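Local coordinates for solute binding protein MsmE (PDB 4R6H), which binds melibiose, raffinose and stachyose as the solute-binding subunit of the MelEDC-MsmX ABC transporter that imports them, at residues Q217-F228 with S405-R416. Residues are numbered along the deposited sequence; the frame is centred on the assembly and turned at random.
Sequences QLINGTFQWSKF and SQKLGREYKRLR
The indole of Trp-225 lies on helix 401-420 with one face over Leu-408 CB, 3.9 Å from the centroid of its six-membered ring, and over Gly-409 CA, 3.8 Å from that of the five-membered ring, both CH-pi contacts. Phe-223 CE2 covers the opposite face. The NE1 edge points at one face of Tyr-412 in an edge-to-face pair, planes at 66°; Arg-416 CD sits over the phenol's other face, and Leu-218 O lies at its edge. Gly-409 lets the indole come close, since a beta carbon there would crowd Trp-225 CD1. Tyr-412, its CG anti to the backbone N (chi1 170°), carries its hydroxyl to the last turn of helix 215-220, where OH donates to Leu-218 O at 2.7 Å. The Arg-416 guanidinium lies flat over Gly-221 CA; its NH1 reaches Ile-219 O at 3.0 Å from above the carbonyl plane, and two waters accept from NH1 and NH2. Lys-413, bent at chi2 and chi4, brings NZ to 2.8 Å from Gly-221 O. At the other end Leu-408 CD1 meets Phe-228 CD2, while Ser-405 OG pairs with Thr-229 OG1. An alanine in place of Trp-225 would probably open a gap between Phe-223 and the helix and leave one Tyr-412 face without its edge-on partner. Beside this aromatic half, three side chains of helix 401-420 donate to the carbonyls of Leu-218, Ile-219 and Gly-221, fastening it to the last turn of helix 215-220 and the glycine that follows; the Arg-416 and Lys-413 charges probably suit the negative end of that helix's dipole.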
loop_
_atom_site.group_PDB
_atom_site.type_symbol
_atom_site.label_atom_id
_atom_site.label_comp_id
_atom_site.label_asym_id
_atom_site.label_seq_id
_atom_site.Cartn_x
_atom_site.Cartn_y
_atom_site.Cartn_z
ATOM N N GLN A 217 -12.064 -15.508 11.736
ATOM C CA GLN A 217 -13.447 -15.302 11.317
ATOM C C GLN A 217 -13.569 -14.587 9.971
ATOM O O GLN A 217 -14.435 -14.881 9.169
ATOM C CB GLN A 217 -14.215 -14.504 12.369
ATOM C CG GLN A 217 -14.254 -15.184 13.754
ATOM C CD GLN A 217 -13.100 -14.829 14.676
ATOM O OE1 GLN A 217 -11.989 -14.511 14.261
ATOM N NE2 GLN A 217 -13.374 -14.892 15.971
ATOM N N LEU A 218 -12.670 -13.649 9.715
ATOM C CA LEU A 218 -12.604 -13.031 8.410
ATOM C C LEU A 218 -12.273 -14.045 7.314
ATOM O O LEU A 218 -12.909 -14.032 6.263
ATOM C CB LEU A 218 -11.573 -11.913 8.381
ATOM C CG LEU A 218 -12.029 -10.650 9.114
ATOM C CD1 LEU A 218 -10.810 -9.879 9.578
ATOM C CD2 LEU A 218 -12.963 -9.793 8.288
ATOM N N ILE A 219 -11.281 -14.891 7.576
ATOM C CA ILE A 219 -10.865 -15.881 6.582
ATOM C C ILE A 219 -11.956 -16.933 6.331
ATOM O O ILE A 219 -12.196 -17.343 5.183
ATOM C CB ILE A 219 -9.529 -16.532 6.982
ATOM C CG1 ILE A 219 -8.416 -15.482 6.878
ATOM C CG2 ILE A 219 -9.175 -17.721 6.076
ATOM C CD1 ILE A 219 -7.104 -15.896 7.514
ATOM N N ASN A 220 -12.632 -17.374 7.382
ATOM C CA ASN A 220 -13.625 -18.447 7.209
ATOM C C ASN A 220 -15.080 -18.022 6.972
ATOM O O ASN A 220 -15.958 -18.875 6.927
ATOM C CB ASN A 220 -13.525 -19.437 8.371
ATOM C CG ASN A 220 -14.116 -18.903 9.679
ATOM O OD1 ASN A 220 -14.870 -17.914 9.708
ATOM N ND2 ASN A 220 -13.789 -19.590 10.774
ATOM N N GLY A 221 -15.356 -16.724 6.825
ATOM C CA GLY A 221 -16.670 -16.260 6.450
ATOM C C GLY A 221 -17.645 -15.976 7.569
ATOM O O GLY A 221 -18.757 -15.539 7.297
ATOM N N THR A 222 -17.229 -16.230 8.805
ATOM C CA THR A 222 -18.096 -16.019 9.983
ATOM C C THR A 222 -17.982 -14.618 10.621
ATOM O O THR A 222 -18.675 -14.328 11.587
ATOM C CB THR A 222 -17.909 -17.086 11.067
ATOM O OG1 THR A 222 -16.614 -16.977 11.676
ATOM C CG2 THR A 222 -18.102 -18.505 10.470
ATOM N N PHE A 223 -17.138 -13.746 10.068
ATOM C CA PHE A 223 -16.989 -12.401 10.626
ATOM C C PHE A 223 -18.308 -11.637 10.732
ATOM O O PHE A 223 -19.085 -11.552 9.779
ATOM C CB PHE A 223 -16.019 -11.598 9.735
ATOM C CG PHE A 223 -15.765 -10.199 10.218
ATOM C CD1 PHE A 223 -15.125 -9.992 11.414
ATOM C CD2 PHE A 223 -16.219 -9.107 9.488
ATOM C CE1 PHE A 223 -14.890 -8.702 11.880
ATOM C CE2 PHE A 223 -15.987 -7.810 9.940
ATOM C CZ PHE A 223 -15.342 -7.614 11.149
ATOM N N GLN A 224 -18.520 -11.043 11.905
ATOM C CA GLN A 224 -19.683 -10.206 12.141
ATOM C C GLN A 224 -19.349 -8.748 11.836
ATOM O O GLN A 224 -18.560 -8.139 12.547
ATOM C CB GLN A 224 -20.111 -10.342 13.595
ATOM C CG GLN A 224 -20.637 -11.723 13.969
ATOM C CD GLN A 224 -21.744 -12.171 13.062
ATOM O OE1 GLN A 224 -21.533 -13.008 12.185
ATOM N NE2 GLN A 224 -22.929 -11.588 13.235
ATOM N N TRP A 225 -19.988 -8.198 10.809
ATOM C CA TRP A 225 -19.711 -6.842 10.344
ATOM C C TRP A 225 -20.133 -5.773 11.342
ATOM O O TRP A 225 -19.751 -4.613 11.221
ATOM C CB TRP A 225 -20.265 -6.623 8.926
ATOM C CG TRP A 225 -19.353 -7.310 7.949
ATOM C CD1 TRP A 225 -19.382 -8.621 7.566
ATOM C CD2 TRP A 225 -18.208 -6.727 7.310
ATOM N NE1 TRP A 225 -18.328 -8.880 6.702
ATOM C CE2 TRP A 225 -17.605 -7.732 6.528
ATOM C CE3 TRP A 225 -17.658 -5.442 7.301
ATOM C CZ2 TRP A 225 -16.454 -7.493 5.760
ATOM C CZ3 TRP A 225 -16.525 -5.195 6.542
ATOM C CH2 TRP A 225 -15.928 -6.230 5.793
ATOM N N SER A 226 -20.916 -6.155 12.353
ATOM C CA SER A 226 -21.167 -5.251 13.455
ATOM C C SER A 226 -19.870 -4.761 14.125
ATOM O O SER A 226 -19.834 -3.648 14.688
ATOM C CB SER A 226 -22.092 -5.916 14.498
ATOM O OG SER A 226 -21.462 -7.034 15.085
ATOM N N LYS A 227 -18.782 -5.540 14.018
ATOM C CA LYS A 227 -17.500 -5.158 14.589
ATOM C C LYS A 227 -16.770 -4.083 13.757
ATOM O O LYS A 227 -15.817 -3.474 14.222
ATOM C CB LYS A 227 -16.610 -6.408 14.734
ATOM C CG LYS A 227 -17.175 -7.394 15.747
ATOM C CD LYS A 227 -16.345 -8.650 15.910
ATOM C CE LYS A 227 -16.710 -9.340 17.225
ATOM N NZ LYS A 227 -17.054 -10.765 16.990
ATOM N N PHE A 228 -17.231 -3.864 12.542
ATOM C CA PHE A 228 -16.632 -2.904 11.630
ATOM C C PHE A 228 -17.284 -1.526 11.814
ATOM O O PHE A 228 -16.741 -0.521 11.346
ATOM C CB PHE A 228 -16.833 -3.362 10.186
ATOM C CG PHE A 228 -15.811 -2.825 9.200
ATOM C CD1 PHE A 228 -14.604 -3.461 9.082
ATOM C CD2 PHE A 228 -16.093 -1.734 8.367
ATOM C CE1 PHE A 228 -13.667 -3.029 8.165
ATOM C CE2 PHE A 228 -15.139 -1.289 7.457
ATOM C CZ PHE A 228 -13.941 -1.939 7.362
ATOM N N SER A 405 -22.594 -1.266 7.707
ATOM C CA SER A 405 -22.089 -2.568 8.092
ATOM C C SER A 405 -22.962 -3.671 7.523
ATOM O O SER A 405 -22.470 -4.714 7.148
ATOM C CB SER A 405 -21.963 -2.670 9.608
ATOM O OG SER A 405 -20.933 -1.774 10.008
ATOM N N GLN A 406 -24.255 -3.413 7.377
ATOM C CA GLN A 406 -25.111 -4.432 6.803
ATOM C C GLN A 406 -24.811 -4.636 5.315
ATOM O O GLN A 406 -24.689 -5.779 4.840
ATOM C CB GLN A 406 -26.565 -4.075 7.052
ATOM C CG GLN A 406 -26.885 -4.155 8.538
ATOM C CD GLN A 406 -28.338 -3.886 8.835
ATOM O OE1 GLN A 406 -29.025 -4.710 9.437
ATOM N NE2 GLN A 406 -28.817 -2.726 8.410
ATOM N N LYS A 407 -24.637 -3.537 4.594
ATOM C CA LYS A 407 -24.204 -3.627 3.193
ATOM C C LYS A 407 -22.861 -4.314 3.011
ATOM O O LYS A 407 -22.661 -5.136 2.103
ATOM C CB LYS A 407 -24.161 -2.234 2.612
ATOM C CG LYS A 407 -23.626 -2.134 1.182
ATOM C CD LYS A 407 -24.697 -2.478 0.154
ATOM C CE LYS A 407 -24.178 -2.438 -1.283
ATOM N NZ LYS A 407 -23.605 -1.116 -1.672
ATOM N N LEU A 408 -21.895 -3.989 3.869
ATOM C CA LEU A 408 -20.625 -4.630 3.749
ATOM C C LEU A 408 -20.731 -6.149 3.889
ATOM O O LEU A 408 -20.050 -6.865 3.193
ATOM C CB LEU A 408 -19.590 -4.051 4.730
ATOM C CG LEU A 408 -19.201 -2.607 4.371
ATOM C CD1 LEU A 408 -18.535 -1.981 5.607
ATOM C CD2 LEU A 408 -18.279 -2.491 3.177
ATOM N N GLY A 409 -21.526 -6.600 4.871
ATOM C CA GLY A 409 -21.700 -8.024 5.130
ATOM C C GLY A 409 -22.304 -8.721 3.926
ATOM O O GLY A 409 -21.909 -9.818 3.575
ATOM N N ARG A 410 -23.273 -8.064 3.313
ATOM C CA ARG A 410 -23.923 -8.643 2.128
ATOM C C ARG A 410 -22.926 -8.774 0.975
ATOM O O ARG A 410 -22.850 -9.815 0.330
ATOM C CB ARG A 410 -25.116 -7.783 1.688
ATOM C CG ARG A 410 -26.323 -7.831 2.610
ATOM C CD ARG A 410 -27.564 -7.205 1.972
ATOM N NE ARG A 410 -27.484 -5.749 1.781
ATOM C CZ ARG A 410 -27.787 -4.821 2.705
ATOM N NH1 ARG A 410 -28.180 -5.149 3.932
ATOM N NH2 ARG A 410 -27.684 -3.538 2.406
ATOM N N GLU A 411 -22.146 -7.726 0.712
ATOM C CA GLU A 411 -21.139 -7.792 -0.345
ATOM C C GLU A 411 -20.021 -8.804 -0.066
ATOM O O GLU A 411 -19.528 -9.482 -0.967
ATOM C CB GLU A 411 -20.499 -6.408 -0.484
ATOM C CG GLU A 411 -21.420 -5.333 -1.010
ATOM C CD GLU A 411 -21.580 -5.396 -2.521
ATOM O OE1 GLU A 411 -20.990 -6.295 -3.165
ATOM O OE2 GLU A 411 -22.291 -4.538 -3.064
ATOM N N TYR A 412 -19.581 -8.885 1.190
ATOM C CA TYR A 412 -18.613 -9.870 1.608
ATOM C C TYR A 412 -19.105 -11.278 1.291
ATOM O O TYR A 412 -18.382 -12.060 0.680
ATOM C CB TYR A 412 -18.372 -9.654 3.093
ATOM C CG TYR A 412 -17.584 -10.646 3.886
ATOM C CD1 TYR A 412 -16.180 -10.645 3.911
ATOM C CD2 TYR A 412 -18.254 -11.554 4.712
ATOM C CE1 TYR A 412 -15.485 -11.525 4.711
ATOM C CE2 TYR A 412 -17.568 -12.437 5.520
ATOM C CZ TYR A 412 -16.188 -12.427 5.525
ATOM O OH TYR A 412 -15.519 -13.311 6.339
ATOM N N LYS A 413 -20.337 -11.553 1.670
ATOM C CA LYS A 413 -20.934 -12.867 1.437
ATOM C C LYS A 413 -21.045 -13.146 -0.065
ATOM O O LYS A 413 -20.667 -14.236 -0.548
ATOM C CB LYS A 413 -22.318 -12.952 2.105
ATOM C CG LYS A 413 -22.426 -13.952 3.239
ATOM C CD LYS A 413 -21.791 -13.450 4.523
ATOM C CE LYS A 413 -21.695 -14.580 5.536
ATOM N NZ LYS A 413 -20.606 -15.539 5.200
ATOM N N ARG A 414 -21.558 -12.168 -0.784
ATOM C CA ARG A 414 -21.717 -12.286 -2.240
ATOM C C ARG A 414 -20.391 -12.534 -2.954
ATOM O O ARG A 414 -20.292 -13.409 -3.824
ATOM C CB ARG A 414 -22.376 -11.054 -2.828
ATOM C CG ARG A 414 -22.631 -11.182 -4.327
ATOM C CD ARG A 414 -23.332 -9.964 -4.902
ATOM N NE ARG A 414 -22.482 -8.768 -4.867
ATOM C CZ ARG A 414 -21.468 -8.520 -5.701
ATOM N NH1 ARG A 414 -21.136 -9.386 -6.661
ATOM N NH2 ARG A 414 -20.772 -7.385 -5.574
ATOM N N LEU A 415 -19.373 -11.748 -2.616
ATOM C CA LEU A 415 -18.098 -11.841 -3.321
ATOM C C LEU A 415 -17.325 -13.093 -2.949
ATOM O O LEU A 415 -16.584 -13.627 -3.775
ATOM C CB LEU A 415 -17.261 -10.578 -3.104
ATOM C CG LEU A 415 -17.777 -9.328 -3.803
ATOM C CD1 LEU A 415 -17.099 -8.089 -3.213
ATOM C CD2 LEU A 415 -17.476 -9.424 -5.296
ATOM N N ARG A 416 -17.488 -13.572 -1.712
ATOM C CA ARG A 416 -16.952 -14.887 -1.338
ATOM C C ARG A 416 -17.625 -15.976 -2.140
ATOM O O ARG A 416 -16.965 -16.900 -2.594
ATOM C CB ARG A 416 -17.118 -15.171 0.153
ATOM C CG ARG A 416 -16.165 -14.382 1.029
ATOM C CD ARG A 416 -16.469 -14.568 2.516
ATOM N NE ARG A 416 -16.402 -15.972 2.919
ATOM C CZ ARG A 416 -15.308 -16.586 3.357
ATOM N NH1 ARG A 416 -14.160 -15.936 3.487
ATOM N NH2 ARG A 416 -15.365 -17.879 3.676
HETATM O O HOH W 1 -12.683 -13.212 3.073
HETATM O O HOH W 2 -13.841 -20.224 4.085
HETATM O O HOH W 3 -18.697 0.170 9.012
#